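Local coordinates for phosphodiesterase (Salpingoeca rosetta, PDB 7D7P), which belongs to the cyclic nucleotide phosphodiesterase family of the HD clan and carries zinc and magnesium ions in an all-helical fold, at residues A39-E44 against V126-I131; S50-D55 against T119-T124; V69-F74 against K89-L94; E133-A138 against F203-A208; K266-N271 against D342-E347. All blocks are in the same frame, centred on the assembly; numbering follows the deposited sequence.

In the fold
The five contacts lie in a mainly helical chain without strands. Interactions 2 and 3 both fall within the span of chain between the two segments of interaction 1; interactions 4 and 5 follow in series. Interactions 1 and 2 have centres 13 Å apart and meet where A43 packs on T124, at the end of helix 109-126. Helix 133-145, which carries 133-138 of interaction 4, also touches interactions 1, 2 and 3. Interaction 5 stands on the other side of the chain's centre from interaction 4, 34 Å between centres, yet reaches interaction 2 through K266 and W54. The segments 39-44 and 50-55 are thereby packed on helix 109-126 and the connection that follows it.

Interaction 1: A39-E44 against V126-I131; sequences AAMDAE and VATEFI
A39 and I131 supply the polar link between the two segments: A39 N donates to I131 O over 2.8 Å, with an N-H...O angle of 157° and the donor in the carbonyl plane. The same pair also meets through carbon, since A39 CB lies 4.1 Å from I131 CG2. The remaining side-chain contacts are apolar. T128 contributes its methyl group: chi1 of 61° puts OG1 between the backbone N and the carbonyl carbon and leaves CG2 anti to the carbonyl carbon, where T128 CG2 reaches M41 CE at 3.6 Å and A43 CB at 3.8 Å. The thioether of M41 bends at chi3 (62°), which lets two of its atoms serve different neighbours: SD rests 4.1 Å from I131 CG2 while the terminal methyl CE turns to T128. Both pairs meet at a slant.

The arrangement joins a segment leading into helix 43-47 to the connection between helices 109-126 and 133-145 in the all-helical phosphodiesterase fold. A40 is the centre of an inverse gamma turn, and D42 takes the N-cap position of helix 43-47, its OD2 accepting a weak hydrogen bond from K45 N. Within 126-131, A127 O accepts from the backbone N of both F130 and I131. Beyond the segments, E133 OE1 accepts a hydrogen bond from A40 N, and the L136 side chain lies against both M41 and I131.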
# COMPACT_ATOMS: atom_id res chain seq x y z
N ALA A 39 34.04 6.55 -16.46
CA ALA A 39 34.13 8.00 -16.46
C ALA A 39 35.02 8.48 -15.32
O ALA A 39 35.18 7.82 -14.29
CB ALA A 39 32.74 8.62 -16.33
N ALA A 40 35.62 9.65 -15.52
CA ALA A 40 36.52 10.25 -14.54
C ALA A 40 35.69 10.94 -13.47
O ALA A 40 35.38 12.13 -13.56
CB ALA A 40 37.49 11.22 -15.21
N MET A 41 35.30 10.18 -12.45
CA MET A 41 34.50 10.70 -11.35
C MET A 41 34.96 10.09 -10.04
O MET A 41 35.22 8.88 -9.97
CB MET A 41 33.00 10.42 -11.54
CG MET A 41 32.40 10.93 -12.83
SD MET A 41 30.94 10.00 -13.33
CE MET A 41 29.83 10.34 -11.96
N ASP A 42 35.07 10.92 -9.01
CA ASP A 42 35.21 10.47 -7.63
C ASP A 42 34.01 11.00 -6.86
O ASP A 42 33.89 12.21 -6.65
CB ASP A 42 36.52 10.94 -7.00
CG ASP A 42 36.69 10.44 -5.58
OD1 ASP A 42 36.83 9.21 -5.39
OD2 ASP A 42 36.66 11.28 -4.65
N ALA A 43 33.13 10.09 -6.44
CA ALA A 43 31.84 10.48 -5.88
C ALA A 43 31.99 11.35 -4.64
O ALA A 43 31.16 12.24 -4.41
CB ALA A 43 31.01 9.24 -5.55
N GLU A 44 33.02 11.12 -3.84
CA GLU A 44 33.12 11.81 -2.56
C GLU A 44 33.54 13.26 -2.74
O GLU A 44 33.08 14.14 -2.00
CB GLU A 44 34.08 11.07 -1.63
CG GLU A 44 33.65 9.64 -1.36
CD GLU A 44 34.21 9.09 -0.07
OE1 GLU A 44 34.84 9.86 0.69
OE2 GLU A 44 34.01 7.89 0.19
N VAL A 126 25.68 6.14 -7.52
CA VAL A 126 25.74 4.70 -7.82
C VAL A 126 26.49 4.37 -9.10
O VAL A 126 26.83 3.19 -9.30
CB VAL A 126 24.32 4.10 -7.87
CG1 VAL A 126 23.57 4.35 -6.57
CG2 VAL A 126 23.54 4.65 -9.06
N ALA A 127 26.77 5.30 -10.01
CA ALA A 127 27.25 4.96 -11.34
C ALA A 127 28.70 5.31 -11.60
O ALA A 127 29.19 5.07 -12.70
CB ALA A 127 26.37 5.63 -12.41
N THR A 128 29.42 5.86 -10.61
CA THR A 128 30.76 6.38 -10.86
C THR A 128 31.73 5.31 -11.37
O THR A 128 32.73 5.66 -12.00
CB THR A 128 31.34 7.01 -9.59
OG1 THR A 128 31.43 6.02 -8.56
CG2 THR A 128 30.47 8.16 -9.12
N GLU A 129 31.46 4.03 -11.12
CA GLU A 129 32.44 2.99 -11.43
C GLU A 129 32.06 2.11 -12.61
O GLU A 129 32.81 1.18 -12.93
CB GLU A 129 32.68 2.12 -10.18
CG GLU A 129 33.41 2.86 -9.06
CD GLU A 129 34.27 1.94 -8.22
OE1 GLU A 129 34.25 0.71 -8.46
OE2 GLU A 129 34.96 2.44 -7.31
N PHE A 130 30.94 2.37 -13.29
CA PHE A 130 30.64 1.65 -14.52
C PHE A 130 30.21 2.54 -15.68
O PHE A 130 30.39 2.12 -16.83
CB PHE A 130 29.58 0.56 -14.29
CG PHE A 130 28.27 1.06 -13.73
CD1 PHE A 130 27.30 1.61 -14.55
CD2 PHE A 130 27.99 0.94 -12.37
CE1 PHE A 130 26.10 2.06 -14.04
CE2 PHE A 130 26.78 1.38 -11.86
CZ PHE A 130 25.84 1.94 -12.69
N ILE A 131 29.65 3.73 -15.44
CA ILE A 131 29.26 4.59 -16.54
C ILE A 131 30.50 5.10 -17.26
O ILE A 131 31.54 5.37 -16.64
CB ILE A 131 28.38 5.75 -16.04
CG1 ILE A 131 27.63 6.40 -17.21
CG2 ILE A 131 29.20 6.81 -15.32
CD1 ILE A 131 26.67 7.50 -16.79

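Interaction 2: S50-D55 against T119-T124; sequences SLFTWD and TYLLLT
L121 meets the rings of both F52 and W54, and its side chain can be followed outward from the backbone of helix 109-126. CB lies over the six-membered ring of W54, 3.9 Å from the ring centroid and 13° off the normal. CG stands anti to the carbonyl carbon (chi1 -65°), and beyond it the two methyls part. CD1 remains with the indole, 3.8 Å from W54 CE3 on the same side as CB, and also approaches T53 O at 3.7 Å. CD2 turns to F52 and sits almost over the middle of its ring, 3.6 Å from the centroid.

F52 is further enclosed by Y120, whose OH comes to its edge near the ring plane; the edge of F52 in turn faces the Y120 ring in an offset edge-to-face pair, centroids 5.9 Å apart and planes at 71°. L51 CD2 lies over a face of Y120, 3.6 Å from Y120 CZ. L122 CD2 lies at the edge of the indole, near its plane, 3.9 Å from W54 CH2. T124 CG2 touches F52 CE2, while its OG1 donates back to Y120 O. Outside the segments, H117 NE2 bonds to L51 O and F336 meets W54 edge-to-face. The arrangement is aromatic and leucine packing of the loop between helices 43-47 and 63-76 across helix 109-126, in a helical domain of the HD clan.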
# COMPACT_ATOMS: atom_id res chain seq x y z
N SER A 50 28.68 22.22 -2.83
CA SER A 50 27.39 22.82 -2.47
C SER A 50 26.31 22.50 -3.50
O SER A 50 25.12 22.66 -3.20
CB SER A 50 27.54 24.33 -2.33
OG SER A 50 27.95 24.93 -3.54
N LEU A 51 26.69 22.05 -4.69
CA LEU A 51 25.73 21.60 -5.69
C LEU A 51 25.05 20.30 -5.29
O LEU A 51 23.93 20.03 -5.75
CB LEU A 51 26.43 21.43 -7.04
CG LEU A 51 25.58 21.09 -8.27
CD1 LEU A 51 24.70 22.26 -8.67
CD2 LEU A 51 26.47 20.67 -9.43
N PHE A 52 25.69 19.49 -4.44
CA PHE A 52 25.16 18.17 -4.08
C PHE A 52 24.19 18.33 -2.92
O PHE A 52 24.58 18.35 -1.75
CB PHE A 52 26.30 17.22 -3.73
CG PHE A 52 25.93 15.77 -3.86
CD1 PHE A 52 25.39 15.07 -2.79
CD2 PHE A 52 26.12 15.10 -5.06
CE1 PHE A 52 25.05 13.74 -2.91
CE2 PHE A 52 25.78 13.76 -5.19
CZ PHE A 52 25.24 13.08 -4.11
N THR A 53 22.90 18.44 -3.24
CA THR A 53 21.86 18.54 -2.22
C THR A 53 20.57 17.94 -2.77
O THR A 53 20.09 18.36 -3.82
CB THR A 53 21.64 19.99 -1.77
OG1 THR A 53 20.42 20.09 -1.03
CG2 THR A 53 21.60 20.93 -2.96
N TRP A 54 20.03 16.95 -2.05
CA TRP A 54 18.79 16.31 -2.46
C TRP A 54 17.56 17.19 -2.24
O TRP A 54 16.48 16.84 -2.71
CB TRP A 54 18.62 14.98 -1.72
CG TRP A 54 19.62 13.94 -2.13
CD1 TRP A 54 20.87 13.74 -1.61
CD2 TRP A 54 19.45 12.95 -3.15
NE1 TRP A 54 21.48 12.69 -2.25
CE2 TRP A 54 20.64 12.19 -3.20
CE3 TRP A 54 18.42 12.63 -4.04
CZ2 TRP A 54 20.82 11.13 -4.09
CZ3 TRP A 54 18.59 11.58 -4.92
CH2 TRP A 54 19.78 10.85 -4.94
N ASP A 55 17.71 18.31 -1.53
CA ASP A 55 16.62 19.24 -1.28
C ASP A 55 16.46 20.27 -2.40
O ASP A 55 15.65 21.19 -2.26
CB ASP A 55 16.83 19.96 0.05
CG ASP A 55 16.62 19.05 1.25
OD1 ASP A 55 16.30 17.86 1.05
OD2 ASP A 55 16.76 19.54 2.39
N THR A 119 19.33 13.60 -11.87
CA THR A 119 20.17 12.64 -12.58
C THR A 119 21.63 12.77 -12.15
O THR A 119 22.34 11.77 -11.99
CB THR A 119 20.04 12.82 -14.09
OG1 THR A 119 18.68 12.62 -14.48
CG2 THR A 119 20.93 11.83 -14.84
N TYR A 120 22.09 14.01 -11.95
CA TYR A 120 23.44 14.24 -11.47
C TYR A 120 23.63 13.66 -10.07
O TYR A 120 24.70 13.13 -9.75
CB TYR A 120 23.74 15.74 -11.50
CG TYR A 120 24.62 16.26 -10.39
CD1 TYR A 120 26.00 16.16 -10.45
CD2 TYR A 120 24.05 16.88 -9.28
CE1 TYR A 120 26.80 16.65 -9.44
CE2 TYR A 120 24.85 17.38 -8.26
CZ TYR A 120 26.22 17.26 -8.35
OH TYR A 120 27.00 17.76 -7.33
N LEU A 121 22.60 13.73 -9.23
CA LEU A 121 22.69 13.14 -7.90
C LEU A 121 22.71 11.62 -7.97
O LEU A 121 23.50 10.97 -7.26
CB LEU A 121 21.53 13.62 -7.02
CG LEU A 121 21.44 15.10 -6.66
CD1 LEU A 121 20.12 15.41 -5.98
CD2 LEU A 121 22.61 15.52 -5.77
N LEU A 122 21.87 11.03 -8.82
CA LEU A 122 21.77 9.58 -8.88
C LEU A 122 23.03 8.95 -9.47
O LEU A 122 23.52 7.93 -8.96
CB LEU A 122 20.54 9.18 -9.70
CG LEU A 122 19.18 9.44 -9.06
CD1 LEU A 122 18.07 9.35 -10.09
CD2 LEU A 122 18.93 8.47 -7.92
N LEU A 123 23.57 9.54 -10.54
CA LEU A 123 24.77 8.98 -11.16
C LEU A 123 25.98 9.10 -10.25
O LEU A 123 26.82 8.20 -10.20
CB LEU A 123 25.04 9.66 -12.50
CG LEU A 123 24.00 9.49 -13.61
CD1 LEU A 123 24.44 10.25 -14.85
CD2 LEU A 123 23.76 8.02 -13.93
N THR A 124 26.10 10.22 -9.54
CA THR A 124 27.19 10.38 -8.59
C THR A 124 27.11 9.35 -7.48
O THR A 124 28.14 8.89 -6.97
CB THR A 124 27.17 11.80 -8.01
OG1 THR A 124 27.25 12.76 -9.07
CG2 THR A 124 28.34 12.01 -7.06

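Interaction 3: V69-F74 against K89-L94; sequences VCVRVF and KLRKWL
C70 and L94 begin the contact between helices 63-76 and 87-99, whose short segments run at 135° with axes 11.0 Å apart. C70 CB lies 3.8 Å from L94 CD2, a closer approach than its SG makes. The next residue, V71, places CG2 3.7 Å from L94 CD1. The same methyl is 4.0 Å from R91 NH1; the extended R91 chain crosses the V71 side chain at about a right angle and lays a guanidinium face against CG2, which sits toward the rim of that flat group. F74 closes the row. L90 CD1 sits over one face of its ring, 4.0 Å from the centroid and 15° off the normal, while F74 CZ meets W93 CZ3 at 3.9 Å, the two rings inclined at 66°. L140 of helix 133-145 also touches F74, and L144 touches W93 and L94. With no hydrogen bond between the segments, their cohesion is van der Waals and CH-pi in character, and the charged guanidinium lies at its margin.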
# COMPACT_ATOMS: atom_id res chain seq x y z
N VAL A 69 23.20 26.48 -12.47
CA VAL A 69 23.11 25.09 -12.02
C VAL A 69 23.45 24.14 -13.16
O VAL A 69 24.22 23.19 -12.98
CB VAL A 69 21.71 24.80 -11.45
CG1 VAL A 69 21.54 23.31 -11.21
CG2 VAL A 69 21.49 25.58 -10.16
N CYS A 70 22.90 24.39 -14.35
CA CYS A 70 23.16 23.52 -15.49
C CYS A 70 24.64 23.53 -15.87
O CYS A 70 25.23 22.48 -16.12
CB CYS A 70 22.30 23.93 -16.68
SG CYS A 70 20.51 23.79 -16.40
N VAL A 71 25.24 24.72 -15.89
CA VAL A 71 26.66 24.83 -16.23
C VAL A 71 27.51 24.16 -15.16
O VAL A 71 28.51 23.49 -15.47
CB VAL A 71 27.05 26.31 -16.43
CG1 VAL A 71 28.55 26.44 -16.62
CG2 VAL A 71 26.29 26.90 -17.61
N ARG A 72 27.14 24.33 -13.89
CA ARG A 72 27.92 23.74 -12.80
C ARG A 72 27.88 22.22 -12.86
O ARG A 72 28.88 21.56 -12.54
CB ARG A 72 27.41 24.23 -11.45
CG ARG A 72 28.02 25.55 -11.01
CD ARG A 72 27.67 25.86 -9.56
NE ARG A 72 28.32 24.95 -8.62
CZ ARG A 72 28.13 24.97 -7.30
NH1 ARG A 72 27.31 25.86 -6.76
NH2 ARG A 72 28.77 24.11 -6.52
N VAL A 73 26.74 21.64 -13.23
CA VAL A 73 26.66 20.18 -13.37
C VAL A 73 27.64 19.70 -14.42
O VAL A 73 28.41 18.75 -14.19
CB VAL A 73 25.22 19.75 -13.70
CG1 VAL A 73 25.19 18.28 -14.11
CG2 VAL A 73 24.30 19.99 -12.51
N PHE A 74 27.65 20.35 -15.59
CA PHE A 74 28.59 19.99 -16.64
C PHE A 74 30.03 20.21 -16.20
O PHE A 74 30.91 19.40 -16.49
CB PHE A 74 28.29 20.80 -17.91
CG PHE A 74 27.18 20.24 -18.75
CD1 PHE A 74 25.86 20.36 -18.35
CD2 PHE A 74 27.46 19.60 -19.95
CE1 PHE A 74 24.84 19.85 -19.13
CE2 PHE A 74 26.45 19.09 -20.73
CZ PHE A 74 25.13 19.22 -20.32
N LYS A 89 29.05 27.50 -26.89
CA LYS A 89 28.04 26.63 -27.49
C LYS A 89 27.19 25.96 -26.43
O LYS A 89 25.99 25.77 -26.62
CB LYS A 89 28.71 25.59 -28.39
CG LYS A 89 29.48 26.20 -29.55
CD LYS A 89 29.89 25.14 -30.56
CE LYS A 89 30.61 25.77 -31.74
NZ LYS A 89 30.81 24.80 -32.85
N LEU A 90 27.80 25.59 -25.29
CA LEU A 90 27.02 25.02 -24.19
C LEU A 90 25.96 26.00 -23.71
O LEU A 90 24.80 25.62 -23.50
CB LEU A 90 27.96 24.62 -23.05
CG LEU A 90 27.27 24.10 -21.78
CD1 LEU A 90 26.61 22.75 -22.03
CD2 LEU A 90 28.24 24.02 -20.62
N ARG A 91 26.33 27.28 -23.54
CA ARG A 91 25.37 28.27 -23.08
C ARG A 91 24.33 28.58 -24.15
O ARG A 91 23.15 28.81 -23.83
CB ARG A 91 26.09 29.54 -22.64
CG ARG A 91 26.97 29.33 -21.42
CD ARG A 91 27.70 30.61 -21.02
NE ARG A 91 28.49 30.42 -19.81
CZ ARG A 91 28.00 30.50 -18.58
NH1 ARG A 91 26.72 30.76 -18.39
NH2 ARG A 91 28.80 30.31 -17.53
N LYS A 92 24.74 28.58 -25.42
CA LYS A 92 23.78 28.78 -26.50
C LYS A 92 22.82 27.60 -26.61
O LYS A 92 21.62 27.78 -26.84
CB LYS A 92 24.51 29.01 -27.82
CG LYS A 92 23.61 29.35 -29.00
CD LYS A 92 22.82 30.62 -28.74
CE LYS A 92 23.73 31.83 -28.57
NZ LYS A 92 22.99 33.05 -28.15
N TRP A 93 23.34 26.38 -26.45
CA TRP A 93 22.48 25.20 -26.43
C TRP A 93 21.50 25.26 -25.26
O TRP A 93 20.31 24.98 -25.42
CB TRP A 93 23.35 23.94 -26.36
CG TRP A 93 22.59 22.68 -26.08
CD1 TRP A 93 21.85 21.95 -26.97
CD2 TRP A 93 22.51 21.98 -24.83
NE1 TRP A 93 21.31 20.85 -26.35
CE2 TRP A 93 21.70 20.85 -25.04
CE3 TRP A 93 23.04 22.21 -23.56
CZ2 TRP A 93 21.41 19.94 -24.01
CZ3 TRP A 93 22.75 21.31 -22.54
CH2 TRP A 93 21.95 20.19 -22.78
N LEU A 94 21.99 25.63 -24.07
CA LEU A 94 21.12 25.78 -22.91
C LEU A 94 19.98 26.75 -23.19
O LEU A 94 18.82 26.49 -22.86
CB LEU A 94 21.92 26.23 -21.70
CG LEU A 94 22.77 25.18 -21.00
CD1 LEU A 94 23.59 25.80 -19.87
CD2 LEU A 94 21.88 24.08 -20.47

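Interaction 4: E133-A138 against F203-A208; sequences EVELLA and FKRLRA
Two helices of the phosphodiesterase fold, 133-145 and 200-215, pack here with their short segments inclined at 42° and axes 8.8 Å apart, joined by a salt bridge beside an apolar patch. E135 and R205 form the bridge. R205 approaches side-on with NE and NH2, both directed at E135 OE2, at 2.9 Å from NE and 2.7 Å from NH2. The oxygen lies close to the guanidinium plane, but the two donors reach it differently: NE meets the anti lone pair of OE2, whereas NH2 comes from above the carboxylate plane. R205 is bent at chi2 (62°), and it presents the NE edge of the guanidinium to OE2.

Beside the bridge, L206 fits among three residues of 133-138. Its CB lies 3.8 Å from V134 CG1, its CD1 reaches A138 CB at 3.7 Å, and the same methyl is 4.0 Å from L137 CG. The small A138 side chain probably helps the backbones come close, A138 CA and L206 CA being 5.2 Å apart. E135 OE1 is taken by R248 NE of helix 245-260, so both oxygens of this buried carboxylate face an arginine, an environment that would be expected to keep the glutamate ionised.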
# COMPACT_ATOMS: atom_id res chain seq x y z
N GLU A 133 32.45 7.89 -19.98
CA GLU A 133 32.47 9.34 -20.14
C GLU A 133 31.43 9.79 -21.16
O GLU A 133 30.74 10.80 -20.95
CB GLU A 133 33.86 9.81 -20.56
CG GLU A 133 34.13 11.27 -20.29
CD GLU A 133 34.22 11.57 -18.81
OE1 GLU A 133 34.81 10.76 -18.07
OE2 GLU A 133 33.71 12.63 -18.38
N VAL A 134 31.31 9.07 -22.27
CA VAL A 134 30.34 9.44 -23.30
C VAL A 134 28.91 9.25 -22.78
O VAL A 134 28.04 10.10 -23.00
CB VAL A 134 30.59 8.64 -24.59
CG1 VAL A 134 29.41 8.78 -25.55
CG2 VAL A 134 31.88 9.11 -25.26
N GLU A 135 28.66 8.15 -22.06
CA GLU A 135 27.33 7.92 -21.51
C GLU A 135 26.97 8.96 -20.45
O GLU A 135 25.79 9.31 -20.31
CB GLU A 135 27.24 6.51 -20.93
CG GLU A 135 27.33 5.40 -21.97
CD GLU A 135 27.65 4.05 -21.37
OE1 GLU A 135 27.95 3.98 -20.16
OE2 GLU A 135 27.60 3.04 -22.11
N LEU A 136 27.96 9.46 -19.71
CA LEU A 136 27.69 10.51 -18.73
C LEU A 136 27.23 11.79 -19.42
O LEU A 136 26.23 12.40 -19.01
CB LEU A 136 28.93 10.77 -17.89
CG LEU A 136 28.82 11.89 -16.84
CD1 LEU A 136 27.75 11.56 -15.82
CD2 LEU A 136 30.17 12.13 -16.17
N LEU A 137 27.94 12.21 -20.47
CA LEU A 137 27.51 13.37 -21.24
C LEU A 137 26.13 13.14 -21.85
O LEU A 137 25.31 14.06 -21.89
CB LEU A 137 28.54 13.67 -22.34
CG LEU A 137 28.19 14.76 -23.35
CD1 LEU A 137 28.08 16.12 -22.67
CD2 LEU A 137 29.21 14.80 -24.48
N ALA A 138 25.86 11.92 -22.32
CA ALA A 138 24.56 11.62 -22.90
C ALA A 138 23.44 11.71 -21.87
O ALA A 138 22.32 12.13 -22.20
CB ALA A 138 24.57 10.23 -23.53
N PHE A 203 29.64 9.19 -30.77
CA PHE A 203 28.33 9.80 -31.01
C PHE A 203 27.26 8.73 -31.21
O PHE A 203 26.12 8.92 -30.77
CB PHE A 203 28.39 10.72 -32.23
CG PHE A 203 27.06 11.32 -32.60
CD1 PHE A 203 26.54 12.39 -31.88
CD2 PHE A 203 26.32 10.80 -33.65
CE1 PHE A 203 25.31 12.93 -32.21
CE2 PHE A 203 25.09 11.34 -33.98
CZ PHE A 203 24.58 12.41 -33.26
N LYS A 204 27.61 7.62 -31.86
CA LYS A 204 26.65 6.53 -32.03
C LYS A 204 26.18 5.99 -30.69
O LYS A 204 24.99 5.69 -30.51
CB LYS A 204 27.26 5.42 -32.87
CG LYS A 204 27.37 5.75 -34.36
CD LYS A 204 27.92 4.57 -35.16
CE LYS A 204 26.88 3.47 -35.29
NZ LYS A 204 25.73 3.88 -36.15
N ARG A 205 27.09 5.85 -29.73
CA ARG A 205 26.70 5.39 -28.40
C ARG A 205 25.91 6.47 -27.66
O ARG A 205 24.90 6.18 -27.01
CB ARG A 205 27.93 4.97 -27.60
CG ARG A 205 27.64 4.52 -26.18
CD ARG A 205 26.74 3.30 -26.13
NE ARG A 205 26.57 2.80 -24.77
CZ ARG A 205 25.79 1.78 -24.43
NH1 ARG A 205 25.10 1.13 -25.36
NH2 ARG A 205 25.70 1.40 -23.17
N LEU A 206 26.36 7.73 -27.77
CA LEU A 206 25.63 8.83 -27.15
C LEU A 206 24.21 8.94 -27.70
O LEU A 206 23.25 9.15 -26.94
CB LEU A 206 26.38 10.14 -27.36
CG LEU A 206 25.66 11.41 -26.89
CD1 LEU A 206 26.55 12.20 -25.94
CD2 LEU A 206 25.25 12.28 -28.08
N ARG A 207 24.05 8.80 -29.02
CA ARG A 207 22.72 8.87 -29.62
C ARG A 207 21.85 7.71 -29.15
O ARG A 207 20.67 7.90 -28.83
CB ARG A 207 22.84 8.87 -31.14
CG ARG A 207 21.51 8.83 -31.89
CD ARG A 207 21.66 9.38 -33.30
NE ARG A 207 20.49 9.13 -34.13
CZ ARG A 207 19.38 9.87 -34.11
NH1 ARG A 207 19.29 10.91 -33.29
NH2 ARG A 207 18.36 9.57 -34.90
N ALA A 208 22.42 6.50 -29.08
CA ALA A 208 21.66 5.35 -28.62
C ALA A 208 21.23 5.51 -27.17
O ALA A 208 20.11 5.12 -26.80
CB ALA A 208 22.49 4.07 -28.79

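Interaction 5: K266-N271 against D342-E347; sequences KPFESN and DANLAE
The backbones of F268 and N344 come within 5.7 Å at their CA atoms, where the start of helix 268-291, with P267 at its N-cap position, meets helix 336-359. N344 spans the gap with its amide: ND2 donates to K266 O over 2.9 Å at a nearly straight 169°, the acceptor lying in the amide plane. A second bond of ND2 goes to P264 O. On the other side of the amide, OD1 comes to the edge of the F268 ring and accepts from a water that also takes a weak bond from F268 N. E347 covers a face of that ring, its CG 3.4 Å from the centroid and 4° off the normal. N271 OD1 is 3.4 Å from N344 CB, and its hydrogen bond comes from W348 NE1. The buried N344 amide thus has partners at both ends: ND2 is engaged by two backbone carbonyls and OD1 by the water, which should fix which way round the amide lies.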
# COMPACT_ATOMS: atom_id res chain seq x y z
N LYS A 266 11.40 14.35 -2.83
CA LYS A 266 11.77 15.69 -2.40
C LYS A 266 11.07 16.04 -1.09
O LYS A 266 10.13 15.34 -0.67
CB LYS A 266 11.39 16.71 -3.49
CG LYS A 266 12.26 16.62 -4.74
CD LYS A 266 13.68 17.07 -4.46
CE LYS A 266 14.54 17.02 -5.71
NZ LYS A 266 15.90 17.59 -5.46
N PRO A 267 11.51 17.10 -0.40
CA PRO A 267 10.78 17.54 0.80
C PRO A 267 9.32 17.82 0.48
O PRO A 267 8.96 18.14 -0.66
CB PRO A 267 11.52 18.82 1.20
CG PRO A 267 12.91 18.61 0.69
CD PRO A 267 12.76 17.84 -0.59
N PHE A 268 8.46 17.70 1.50
CA PHE A 268 7.02 17.68 1.26
C PHE A 268 6.54 18.98 0.63
O PHE A 268 5.63 18.96 -0.21
CB PHE A 268 6.25 17.41 2.54
CG PHE A 268 4.76 17.37 2.34
CD1 PHE A 268 4.16 16.27 1.74
CD2 PHE A 268 3.96 18.44 2.71
CE1 PHE A 268 2.79 16.24 1.53
CE2 PHE A 268 2.59 18.41 2.50
CZ PHE A 268 2.01 17.31 1.91
N GLU A 269 7.11 20.12 1.03
CA GLU A 269 6.73 21.38 0.40
C GLU A 269 7.02 21.35 -1.10
O GLU A 269 6.24 21.88 -1.90
CB GLU A 269 7.45 22.55 1.06
CG GLU A 269 6.93 23.91 0.62
CD GLU A 269 7.58 25.06 1.36
OE1 GLU A 269 8.70 25.46 0.98
OE2 GLU A 269 6.96 25.57 2.32
N SER A 270 8.13 20.71 -1.49
CA SER A 270 8.40 20.52 -2.91
C SER A 270 7.44 19.51 -3.53
O SER A 270 6.96 19.71 -4.65
CB SER A 270 9.86 20.09 -3.11
OG SER A 270 10.08 19.61 -4.42
N ASN A 271 7.15 18.43 -2.80
CA ASN A 271 6.19 17.43 -3.28
C ASN A 271 4.83 18.06 -3.56
O ASN A 271 4.22 17.78 -4.60
CB ASN A 271 6.07 16.31 -2.25
CG ASN A 271 5.36 15.07 -2.81
OD1 ASN A 271 5.22 14.06 -2.10
ND2 ASN A 271 4.92 15.14 -4.05
N ASP A 342 8.25 7.62 2.39
CA ASP A 342 7.32 7.30 3.48
C ASP A 342 6.88 8.55 4.23
O ASP A 342 5.71 8.68 4.58
CB ASP A 342 7.97 6.30 4.44
CG ASP A 342 8.01 4.89 3.87
OD1 ASP A 342 7.33 4.64 2.85
OD2 ASP A 342 8.72 4.03 4.44
N ALA A 343 7.81 9.48 4.48
CA ALA A 343 7.44 10.72 5.15
C ALA A 343 6.41 11.50 4.35
O ALA A 343 5.44 12.03 4.91
CB ALA A 343 8.69 11.57 5.41
N ASN A 344 6.60 11.59 3.03
CA ASN A 344 5.61 12.26 2.19
C ASN A 344 4.30 11.48 2.16
O ASN A 344 3.21 12.08 2.20
CB ASN A 344 6.15 12.44 0.77
CG ASN A 344 7.28 13.45 0.70
OD1 ASN A 344 7.33 14.40 1.49
ND2 ASN A 344 8.18 13.26 -0.25
N LEU A 345 4.37 10.15 2.08
CA LEU A 345 3.16 9.33 2.11
C LEU A 345 2.38 9.54 3.40
O LEU A 345 1.15 9.65 3.38
CB LEU A 345 3.52 7.86 1.92
CG LEU A 345 2.35 6.87 1.94
CD1 LEU A 345 1.35 7.20 0.84
CD2 LEU A 345 2.86 5.45 1.80
N ALA A 346 3.08 9.59 4.53
CA ALA A 346 2.41 9.84 5.81
C ALA A 346 1.79 11.22 5.85
O ALA A 346 0.74 11.41 6.48
CB ALA A 346 3.40 9.66 6.96
N GLU A 347 2.41 12.20 5.19
CA GLU A 347 1.85 13.55 5.17
C GLU A 347 0.58 13.61 4.33
O GLU A 347 -0.42 14.20 4.75
CB GLU A 347 2.89 14.54 4.65
CG GLU A 347 2.69 15.96 5.16
CD GLU A 347 3.17 16.14 6.58
OE1 GLU A 347 4.39 16.00 6.82
OE2 GLU A 347 2.33 16.42 7.46
O HOH W 1 9.34 15.45 3.51